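Local coordinates for inactive PncC family protein (Escherichia coli O157:H7, PDB 5KOL) that is of unknown function, belonging to the CinA family but probably lacking nicotinamide-nucleotide amidohydrolase activity, at residues V79-Q82 with S83-Y87. Numbering follows the deposited sequence.
Sequences VSQQ and SLERY
From Ser80 to Leu84 the backbone turns into the short helix 81-87, and its first i to i+4 bond runs from Leu84 N to Ser80 O at 3.2 Å, followed by Glu85 N to Gln81 O and Arg86 N to Gln82 O. Ser80 is the N-cap. Its OG, turned between its own backbone N and carbonyl carbon (chi1 82°), accepts from Ser83 N at 3.0 Å with an N-H...O angle of 154°, supplying an acceptor to an amide of the first turn, where no i to i-4 carbonyl of the helix is available. Ser83 turns its hydroxyl back under this cap, with OG 2.7 Å from Ser80 O. The same hydroxyl is hydrogen-bonded to Glu97 OE1 of helix 92-106, whose other carboxylate oxygen takes Ser80 N, so a single acid ties the cap to the neighbouring helix. Just ahead of the cap, Val79 points CG1 at the isobutyl group of Leu84, 3.9 Å from its CG, the two side chains crossing at about a right angle. Leu84 then packs on Met74 of helix 70-76 and Val94 of helix 92-106, which closes the buried side of the turn. The outer side is polar. Gln81 swings CG anti to its backbone N, extends from there and crosses Glu85 at a slant, so that the amide lies stacked on the carboxylate with the planes only 4° apart. A water clips the two ends together, donating to Gln81 OE1 at 3.0 Å and to Glu85 OE1 at 3.2 Å.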
# COMPACT_ATOMS: atom_id res chain seq x y z
N VAL A 79 7.52 -11.18 -10.33
CA VAL A 79 8.96 -11.28 -10.16
C VAL A 79 9.35 -12.75 -10.22
O VAL A 79 8.75 -13.59 -9.54
CB VAL A 79 9.41 -10.66 -8.83
CG1 VAL A 79 10.90 -10.90 -8.61
CG2 VAL A 79 9.07 -9.15 -8.77
N SER A 80 10.34 -13.09 -11.05
CA SER A 80 10.66 -14.49 -11.26
C SER A 80 11.46 -15.04 -10.08
O SER A 80 12.33 -14.36 -9.52
CB SER A 80 11.45 -14.69 -12.56
OG SER A 80 12.82 -14.42 -12.37
N GLN A 81 11.14 -16.28 -9.70
CA GLN A 81 11.89 -16.99 -8.67
C GLN A 81 13.38 -17.04 -8.99
O GLN A 81 14.21 -16.88 -8.09
CB GLN A 81 11.34 -18.42 -8.53
CG GLN A 81 11.84 -19.18 -7.32
CD GLN A 81 11.41 -20.65 -7.35
OE1 GLN A 81 11.80 -21.39 -8.24
NE2 GLN A 81 10.59 -21.05 -6.40
N GLN A 82 13.74 -17.27 -10.25
CA GLN A 82 15.16 -17.29 -10.62
C GLN A 82 15.84 -15.97 -10.29
O GLN A 82 16.97 -15.95 -9.77
CB GLN A 82 15.31 -17.62 -12.10
CG GLN A 82 14.68 -18.99 -12.46
CD GLN A 82 13.32 -18.89 -13.16
OE1 GLN A 82 12.33 -18.40 -12.59
NE2 GLN A 82 13.24 -19.44 -14.38
N SER A 83 15.19 -14.84 -10.57
CA SER A 83 15.84 -13.56 -10.32
C SER A 83 16.04 -13.32 -8.82
O SER A 83 17.07 -12.76 -8.42
CB SER A 83 15.03 -12.42 -10.94
OG SER A 83 13.81 -12.21 -10.26
N LEU A 84 15.09 -13.75 -7.99
CA LEU A 84 15.23 -13.61 -6.54
C LEU A 84 16.35 -14.49 -6.01
O LEU A 84 17.16 -14.06 -5.17
CB LEU A 84 13.91 -13.98 -5.86
CG LEU A 84 12.78 -12.95 -5.94
CD1 LEU A 84 11.49 -13.61 -5.56
CD2 LEU A 84 13.04 -11.76 -5.01
N GLU A 85 16.43 -15.74 -6.49
CA GLU A 85 17.51 -16.64 -6.08
C GLU A 85 18.88 -16.12 -6.51
O GLU A 85 19.86 -16.24 -5.77
CB GLU A 85 17.26 -18.05 -6.64
CG GLU A 85 15.84 -18.57 -6.32
CD GLU A 85 15.60 -20.05 -6.70
OE1 GLU A 85 16.10 -20.49 -7.76
OE2 GLU A 85 14.87 -20.74 -5.95
N ARG A 86 19.00 -15.56 -7.72
CA ARG A 86 20.31 -15.10 -8.19
C ARG A 86 20.75 -13.84 -7.47
O ARG A 86 21.92 -13.70 -7.09
CB ARG A 86 20.28 -14.85 -9.70
CG ARG A 86 20.21 -16.09 -10.57
CD ARG A 86 19.99 -15.70 -12.03
NE ARG A 86 20.11 -16.83 -12.95
CZ ARG A 86 19.98 -16.73 -14.27
NH1 ARG A 86 19.73 -15.56 -14.83
NH2 ARG A 86 20.12 -17.81 -15.03
N TYR A 87 19.84 -12.90 -7.25
CA TYR A 87 20.23 -11.54 -6.91
C TYR A 87 19.70 -11.00 -5.59
O TYR A 87 20.09 -9.90 -5.21
CB TYR A 87 19.79 -10.58 -8.02
CG TYR A 87 20.36 -10.93 -9.36
CD1 TYR A 87 21.74 -10.91 -9.57
CD2 TYR A 87 19.53 -11.29 -10.42
CE1 TYR A 87 22.27 -11.24 -10.80
CE2 TYR A 87 20.04 -11.62 -11.64
CZ TYR A 87 21.41 -11.59 -11.83
OH TYR A 87 21.91 -11.92 -13.06
O HOH W 1 14.15 -21.30 -10.12